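Local coordinates for 3-oxoacyl-[acyl-carrier-protein] reductase (Sinorhizobium meliloti, PDB 3U9L) that probably reduces 3-oxoacyl groups carried on acyl carrier protein with NADPH, as a member of the short-chain dehydrogenase/reductase family, at residues A[143-149]-A[164-170]; A[97-102]-A[203-207]. One frame throughout, in Å; residues are numbered along the deposited sequence.

How the contacts relate
From the N terminus, the chain first reaches 97-102, the loop between strand 90-93 and helix 108-136. It does not meet its partner, 203-207, until about a hundred residues later, after strand 183-190 and just before helix 209-217, so contact 2 closes a long loop. Contact 1 is nested inside it: 143-149, running off the end of strand 139-144, closes a short loop onto 164-170 in helix 158-179, within a right-handed beta-alpha-beta unit of the parallel sheet. Contact 1 is buried near the middle of the chain, whereas contact 2 is only partly buried; their centres lie about 18 Å apart. Both reach the second subunit.

Contact 1: residues A[143-149]-A[164-170]; sequences WISSSSS and KAAMDAI
Ser145 OG is gripped from two sides: it donates to Asp168 OD2 at 2.5 Å and accepts a hydrogen from water 1. The serine hydroxyl swings anti to the backbone N (chi1 -175°) to get there, and it meets the carboxylate on the anti lone pair of OD2. Water 1 stitches strand end to helix, giving its other hydrogen to Lys164 O at 2.7 Å and also bonding Ser149 OG. That helix carbonyl takes the routine bond from Asp168 N as well. Next to it the Lys164 side chain, bent at chi2 and chi3, folds back past Ser146, where CE lies 3.9 Å from Ser146 CB. It ends with NZ donating to Ile144 O at 3.2 Å, tilted 20° from the carbonyl plane. Lys164 is the lysine of the Tyr-x-x-x-Lys motif of short-chain dehydrogenases. The apolar side is carried by selenomethionine Met167, whose CE rests 3.6 Å from Ser145 CA and whose SE lies close to Ile144 O. Trp143 runs obliquely past Met167 and puts CH2 3.9 Å from Ile170 CG2; His93 stacks on its ring. Asp168 OD1 has a salt bridge to Arg262, so the buried carboxylate is probably stabilised as an anion, and the Ser145 hydroxyl, donating and accepting at once, is fixed in rotation.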
ATOM      1  N   TRP A 143      -5.583 -14.445  -2.596  1.00 16.46           N
ATOM      2  CA  TRP A 143      -5.401 -13.104  -3.134  1.00 16.71           C
ATOM      3  C   TRP A 143      -4.330 -13.203  -4.202  1.00 16.63           C
ATOM      4  O   TRP A 143      -3.317 -13.892  -4.008  1.00 16.68           O
ATOM      5  CB  TRP A 143      -4.904 -12.185  -2.002  1.00 15.40           C
ATOM      6  CG  TRP A 143      -5.832 -12.061  -0.798  1.00 15.52           C
ATOM      7  CD1 TRP A 143      -6.063 -13.019   0.187  1.00 16.05           C
ATOM      8  CD2 TRP A 143      -6.607 -10.917  -0.435  1.00 15.81           C
ATOM      9  NE1 TRP A 143      -6.948 -12.510   1.154  1.00 16.07           N
ATOM     10  CE2 TRP A 143      -7.280 -11.228   0.800  1.00 17.48           C
ATOM     11  CE3 TRP A 143      -6.794  -9.649  -1.008  1.00 17.14           C
ATOM     12  CZ2 TRP A 143      -8.128 -10.313   1.426  1.00 15.74           C
ATOM     13  CZ3 TRP A 143      -7.591  -8.743  -0.360  1.00 16.58           C
ATOM     14  CH2 TRP A 143      -8.267  -9.079   0.824  1.00 15.61           C
ATOM     15  N   ILE A 144      -4.520 -12.534  -5.326  1.00 17.27           N
ATOM     16  CA  ILE A 144      -3.442 -12.450  -6.332  1.00 17.54           C
ATOM     17  C   ILE A 144      -2.736 -11.181  -6.045  1.00 18.74           C
ATOM     18  O   ILE A 144      -3.272 -10.077  -6.241  1.00 20.43           O
ATOM     19  CB  ILE A 144      -3.951 -12.423  -7.791  1.00 20.60           C
ATOM     20  CG1 ILE A 144      -4.973 -13.517  -8.029  1.00 20.28           C
ATOM     21  CG2 ILE A 144      -2.745 -12.432  -8.808  1.00 21.72           C
ATOM     22  CD1 ILE A 144      -4.491 -14.871  -7.665  1.00 21.46           C
ATOM     23  N   SER A 145      -1.526 -11.311  -5.540  1.00 18.60           N
ATOM     24  CA  SER A 145      -0.801 -10.176  -5.089  1.00 18.45           C
ATOM     25  C   SER A 145       0.152  -9.864  -6.253  1.00 21.76           C
ATOM     26  O   SER A 145      -0.220 -10.069  -7.413  1.00 20.01           O
ATOM     27  CB  SER A 145      -0.026 -10.554  -3.838  1.00 18.56           C
ATOM     28  OG  SER A 145       0.630  -9.455  -3.277  1.00 20.18           O
ATOM     29  N   SER A 146       1.368  -9.420  -5.933  1.00 19.72           N
ATOM     30  CA  SER A 146       2.310  -8.984  -6.947  1.00 21.73           C
ATOM     31  C   SER A 146       3.737  -9.058  -6.411  1.00 20.60           C
ATOM     32  O   SER A 146       4.019  -8.578  -5.325  1.00 21.29           O
ATOM     33  CB  SER A 146       1.959  -7.532  -7.315  1.00 22.94           C
ATOM     34  OG  SER A 146       2.850  -7.006  -8.247  1.00 25.78           O
ATOM     35  N   SER A 147       4.656  -9.612  -7.195  1.00 20.82           N
ATOM     36  CA  SER A 147       6.071  -9.636  -6.799  1.00 20.06           C
ATOM     37  C   SER A 147       6.593  -8.233  -6.487  1.00 21.32           C
ATOM     38  O   SER A 147       7.562  -8.066  -5.721  1.00 21.97           O
ATOM     39  CB  SER A 147       6.918 -10.284  -7.926  1.00 20.53           C
ATOM     40  OG  SER A 147       7.055  -9.412  -9.037  1.00 21.72           O
ATOM     41  N   SER A 148       5.975  -7.209  -7.074  1.00 20.48           N
ATOM     42  CA  SER A 148       6.449  -5.852  -6.829  1.00 21.88           C
ATOM     43  C   SER A 148       6.355  -5.382  -5.364  1.00 21.70           C
ATOM     44  O   SER A 148       7.105  -4.487  -4.948  1.00 22.53           O
ATOM     45  CB  SER A 148       5.668  -4.881  -7.699  1.00 23.65           C
ATOM     46  OG  SER A 148       4.308  -4.836  -7.287  1.00 24.50           O
ATOM     47  N   SER A 149       5.463  -5.973  -4.572  1.00 20.95           N
ATOM     48  CA  SER A 149       5.307  -5.496  -3.185  1.00 22.01           C
ATOM     49  C   SER A 149       6.485  -5.925  -2.316  1.00 20.93           C
ATOM     50  O   SER A 149       6.633  -5.410  -1.250  1.00 22.84           O
ATOM     51  CB  SER A 149       3.980  -5.953  -2.547  1.00 21.64           C
ATOM     52  OG  SER A 149       2.889  -5.624  -3.427  1.00 24.32           O
ATOM     53  N   LYS A 164      -1.143  -2.175  -5.067  1.00 17.74           N
ATOM     54  CA  LYS A 164      -0.871  -3.599  -4.841  1.00 18.22           C
ATOM     55  C   LYS A 164      -0.196  -3.821  -3.488  1.00 18.61           C
ATOM     56  O   LYS A 164      -0.414  -4.858  -2.876  1.00 18.55           O
ATOM     57  CB  LYS A 164       0.063  -4.187  -5.913  1.00 18.94           C
ATOM     58  CG  LYS A 164      -0.514  -4.174  -7.318  1.00 20.68           C
ATOM     59  CD  LYS A 164      -1.867  -4.855  -7.370  1.00 23.01           C
ATOM     60  CE  LYS A 164      -1.755  -6.318  -7.057  1.00 24.42           C
ATOM     61  NZ  LYS A 164      -3.063  -7.101  -7.298  1.00 27.98           N
ATOM     62  N   ALA A 165       0.686  -2.904  -3.088  1.00 15.90           N
ATOM     63  CA  ALA A 165       1.352  -2.986  -1.810  1.00 18.46           C
ATOM     64  C   ALA A 165       0.327  -2.914  -0.659  1.00 16.96           C
ATOM     65  O   ALA A 165       0.435  -3.632   0.355  1.00 17.27           O
ATOM     66  CB  ALA A 165       2.357  -1.831  -1.674  1.00 16.68           C
ATOM     67  N   ALA A 166      -0.662  -2.045  -0.818  1.00 16.35           N
ATOM     68  CA  ALA A 166      -1.733  -1.908   0.193  1.00 17.41           C
ATOM     69  C   ALA A 166      -2.527  -3.190   0.163  1.00 17.32           C
ATOM     70  O   ALA A 166      -2.889  -3.703   1.222  1.00 17.92           O
ATOM     71  CB  ALA A 166      -2.632  -0.724  -0.120  1.00 16.41           C
HETATM   72  N   MSE A 167      -2.806  -3.724  -1.033  1.00 16.09           N
HETATM   73  CA  MSE A 167      -3.631  -4.936  -1.104  1.00 18.66           C
HETATM   74  C   MSE A 167      -2.987  -6.146  -0.395  1.00 17.64           C
HETATM   75  O   MSE A 167      -3.655  -6.931   0.291  1.00 15.47           O
HETATM   76  CB  MSE A 167      -3.974  -5.339  -2.558  1.00 17.43           C
HETATM   77  CG  MSE A 167      -5.068  -6.434  -2.613  1.00 18.63           C
HETATM   78 SE   MSE A 167      -4.578  -7.836  -3.986  1.00 35.44          SE
HETATM   79  CE  MSE A 167      -3.260  -8.808  -2.861  1.00 20.53           C
ATOM     80  N   ASP A 168      -1.681  -6.300  -0.586  1.00 16.99           N
ATOM     81  CA  ASP A 168      -1.008  -7.364   0.127  1.00 17.81           C
ATOM     82  C   ASP A 168      -1.058  -7.171   1.669  1.00 16.89           C
ATOM     83  O   ASP A 168      -1.235  -8.137   2.379  1.00 16.62           O
ATOM     84  CB  ASP A 168       0.429  -7.508  -0.357  1.00 18.02           C
ATOM     85  CG  ASP A 168       1.036  -8.838   0.031  1.00 18.62           C
ATOM     86  OD1 ASP A 168       1.514  -8.910   1.160  1.00 18.76           O
ATOM     87  OD2 ASP A 168       1.060  -9.794  -0.788  1.00 17.06           O
ATOM     88  N   ALA A 169      -0.860  -5.934   2.156  1.00 16.15           N
ATOM     89  CA  ALA A 169      -0.908  -5.607   3.579  1.00 18.43           C
ATOM     90  C   ALA A 169      -2.277  -5.981   4.148  1.00 16.73           C
ATOM     91  O   ALA A 169      -2.378  -6.509   5.231  1.00 16.61           O
ATOM     92  CB  ALA A 169      -0.615  -4.120   3.806  1.00 17.69           C
ATOM     93  N   ILE A 170      -3.319  -5.707   3.384  1.00 16.45           N
ATOM     94  CA  ILE A 170      -4.689  -6.042   3.769  1.00 15.87           C
ATOM     95  C   ILE A 170      -4.910  -7.543   3.778  1.00 15.43           C
ATOM     96  O   ILE A 170      -5.543  -8.075   4.706  1.00 15.75           O
ATOM     97  CB  ILE A 170      -5.709  -5.388   2.834  1.00 16.83           C
ATOM     98  CG1 ILE A 170      -5.648  -3.873   3.069  1.00 16.92           C
ATOM     99  CG2 ILE A 170      -7.195  -6.028   3.058  1.00 16.23           C
ATOM    100  CD1 ILE A 170      -6.265  -3.025   2.030  1.00 16.97           C
TER
HETATM  101  O   HOH W   1       0.861  -7.002  -4.003  1.00 23.17           O

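Contact 2: residues A[97-102]-A[203-207]; sequences HMVFGP and SGVPD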
ATOM      1  N   HIS A  97      -5.722  -3.669 -12.230  1.00 32.52           N
ATOM      2  CA  HIS A  97      -5.549  -2.764 -13.388  1.00 33.90           C
ATOM      3  C   HIS A  97      -4.344  -1.899 -13.092  1.00 33.25           C
ATOM      4  O   HIS A  97      -4.259  -1.364 -11.967  1.00 29.41           O
ATOM      5  CB  HIS A  97      -6.762  -1.818 -13.569  1.00 33.30           C
ATOM      6  CG  HIS A  97      -6.573  -0.776 -14.640  1.00 33.94           C
ATOM      7  ND1 HIS A  97      -6.603   0.587 -14.383  1.00 34.64           N
ATOM      8  CD2 HIS A  97      -6.338  -0.894 -15.976  1.00 35.02           C
ATOM      9  CE1 HIS A  97      -6.389   1.260 -15.506  1.00 32.03           C
ATOM     10  NE2 HIS A  97      -6.229   0.379 -16.487  1.00 34.63           N
HETATM   11  N   MSE A  98      -3.447  -1.789 -14.080  1.00 27.94           N
HETATM   12  CA  MSE A  98      -2.202  -1.074 -13.932  1.00 31.76           C
HETATM   13  C   MSE A  98      -2.021   0.177 -14.851  1.00 31.38           C
HETATM   14  O   MSE A  98      -2.848   0.420 -15.741  1.00 31.03           O
HETATM   15  CB  MSE A  98      -1.037  -2.059 -14.086  1.00 32.20           C
HETATM   16  CG  MSE A  98      -0.443  -2.289 -15.440  1.00 34.94           C
HETATM   17 SE   MSE A  98       0.616  -4.001 -15.095  1.00 73.01          SE
HETATM   18  CE  MSE A  98       2.339  -3.562 -16.007  1.00 36.92           C
ATOM     19  N   VAL A  99      -0.960   0.953 -14.602  1.00 28.39           N
ATOM     20  CA  VAL A  99      -0.704   2.208 -15.332  1.00 25.85           C
ATOM     21  C   VAL A  99       0.790   2.419 -15.432  1.00 24.63           C
ATOM     22  O   VAL A  99       1.551   1.810 -14.668  1.00 23.84           O
ATOM     23  CB  VAL A  99      -1.310   3.433 -14.633  1.00 25.79           C
ATOM     24  CG1 VAL A  99      -2.839   3.302 -14.475  1.00 26.91           C
ATOM     25  CG2 VAL A  99      -0.677   3.623 -13.290  1.00 23.19           C
ATOM     26  N   PHE A 100       1.202   3.310 -16.326  1.00 21.43           N
ATOM     27  CA  PHE A 100       2.615   3.567 -16.540  1.00 22.19           C
ATOM     28  C   PHE A 100       2.877   5.043 -16.782  1.00 21.63           C
ATOM     29  O   PHE A 100       2.201   5.667 -17.602  1.00 20.65           O
ATOM     30  CB  PHE A 100       3.122   2.806 -17.783  1.00 21.21           C
ATOM     31  CG  PHE A 100       4.625   2.844 -17.944  1.00 20.58           C
ATOM     32  CD1 PHE A 100       5.427   1.927 -17.269  1.00 20.32           C
ATOM     33  CD2 PHE A 100       5.242   3.752 -18.808  1.00 21.17           C
ATOM     34  CE1 PHE A 100       6.815   1.912 -17.416  1.00 19.79           C
ATOM     35  CE2 PHE A 100       6.644   3.753 -18.962  1.00 20.43           C
ATOM     36  CZ  PHE A 100       7.422   2.823 -18.282  1.00 19.78           C
ATOM     37  N   GLY A 101       3.885   5.584 -16.101  1.00 19.33           N
ATOM     38  CA  GLY A 101       4.197   6.999 -16.243  1.00 19.78           C
ATOM     39  C   GLY A 101       4.848   7.534 -14.976  1.00 19.71           C
ATOM     40  O   GLY A 101       4.808   6.868 -13.905  1.00 18.66           O
ATOM     41  N   PRO A 102       5.398   8.756 -15.077  1.00 18.70           N
ATOM     42  CA  PRO A 102       6.043   9.434 -13.966  1.00 18.05           C
ATOM     43  C   PRO A 102       4.984   9.684 -12.915  1.00 17.56           C
ATOM     44  O   PRO A 102       3.880  10.170 -13.231  1.00 17.21           O
ATOM     45  CB  PRO A 102       6.457  10.807 -14.536  1.00 18.59           C
ATOM     46  CG  PRO A 102       6.118  10.782 -16.023  1.00 21.18           C
ATOM     47  CD  PRO A 102       5.421   9.529 -16.355  1.00 19.91           C
ATOM     48  N   SER A 203      -4.034  -0.620 -20.032  1.00 36.98           N
ATOM     49  CA  SER A 203      -3.041  -0.049 -19.093  1.00 40.07           C
ATOM     50  C   SER A 203      -2.900   1.498 -19.235  1.00 36.45           C
ATOM     51  O   SER A 203      -2.403   2.019 -20.240  1.00 36.76           O
ATOM     52  CB  SER A 203      -1.673  -0.748 -19.253  1.00 38.90           C
ATOM     53  OG  SER A 203      -0.617  -0.021 -18.618  1.00 38.24           O
ATOM     54  N   GLY A 204      -3.338   2.234 -18.227  1.00 32.95           N
ATOM     55  CA  GLY A 204      -3.493   3.668 -18.403  1.00 30.25           C
ATOM     56  C   GLY A 204      -2.222   4.481 -18.296  1.00 26.83           C
ATOM     57  O   GLY A 204      -1.143   3.933 -18.145  1.00 24.33           O
ATOM     58  N   VAL A 205      -2.388   5.803 -18.351  1.00 24.22           N
ATOM     59  CA  VAL A 205      -1.290   6.741 -18.366  1.00 24.13           C
ATOM     60  C   VAL A 205      -1.690   8.007 -17.603  1.00 22.73           C
ATOM     61  O   VAL A 205      -2.835   8.180 -17.264  1.00 23.81           O
ATOM     62  CB  VAL A 205      -0.890   7.142 -19.824  1.00 26.13           C
ATOM     63  CG1 VAL A 205      -0.251   5.963 -20.554  1.00 25.80           C
ATOM     64  CG2 VAL A 205      -2.103   7.675 -20.581  1.00 26.67           C
ATOM     65  N   PRO A 206      -0.740   8.882 -17.339  1.00 21.33           N
ATOM     66  CA  PRO A 206      -1.067  10.101 -16.590  1.00 22.59           C
ATOM     67  C   PRO A 206      -2.076  11.006 -17.290  1.00 24.93           C
ATOM     68  O   PRO A 206      -2.017  11.146 -18.514  1.00 24.05           O
ATOM     69  CB  PRO A 206       0.283  10.789 -16.449  1.00 20.86           C
ATOM     70  CG  PRO A 206       1.304   9.615 -16.504  1.00 20.42           C
ATOM     71  CD  PRO A 206       0.713   8.616 -17.407  1.00 21.20           C
ATOM     72  N   ASP A 207      -3.015  11.567 -16.525  1.00 23.40           N
ATOM     73  CA  ASP A 207      -3.933  12.586 -17.044  1.00 25.41           C
ATOM     74  C   ASP A 207      -3.256  13.944 -17.240  1.00 25.79           C
ATOM     75  O   ASP A 207      -3.797  14.765 -17.960  1.00 26.96           O
ATOM     76  CB  ASP A 207      -5.102  12.831 -16.079  1.00 26.24           C
ATOM     77  CG  ASP A 207      -6.158  11.755 -16.135  1.00 27.41           C
ATOM     78  OD1 ASP A 207      -6.200  11.004 -17.131  1.00 27.72           O
ATOM     79  OD2 ASP A 207      -6.961  11.654 -15.164  1.00 28.93           O
TER
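This is a single parallel beta bridge between two loops, Val99 against Gly204, lying well away from the chain centre beside helices 108-136 and 209-217. Gly204 supplies both bonds. Its N donates to Met98 O at 3.1 Å, in the carbonyl plane and on a lone pair. Its O accepts from Phe100 N at 3.0 Å, and here the donor stands 30° out of the plane of glycine's own carbonyl. A CA-H...O contact runs beside each of them: Ser203 CA approaches Met98 O, and Val99 CA comes to 3.3 Å from Gly204 O. On the serine side, Ser203 OG comes up against Met98 CG; on the other, Val205 touches Phe100 O with CB and CG1. Val99 CG1, beside its own backbone N (chi1 -59°), lies 4.0 Å from Gly204 CA, and His97 NE2 approaches Gly204 N obliquely at 3.9 Å. In this Rossmann-type fold, 97-102 directly follows the Asn-Ala-Gly motif after strand 90-93, while 203-207 belongs to the region after strand 183-190 that in relatives commonly borders the substrate site; residues 194-202 just before it are not modelled. Farther along, the Pro206 ring comes in against Gly101. Pro206 CG sits 3.9 Å from Gly101 CA and 4.1 Å from Pro102 CD, the two proline rings crossing at about a right angle, while Pro206 CD lies 3.3 Å from Phe100 O. Gln110 of helix 108-136 bonds both Val205 O and Asp207 N, and Pro102 packs on Glu177 of the second subunit.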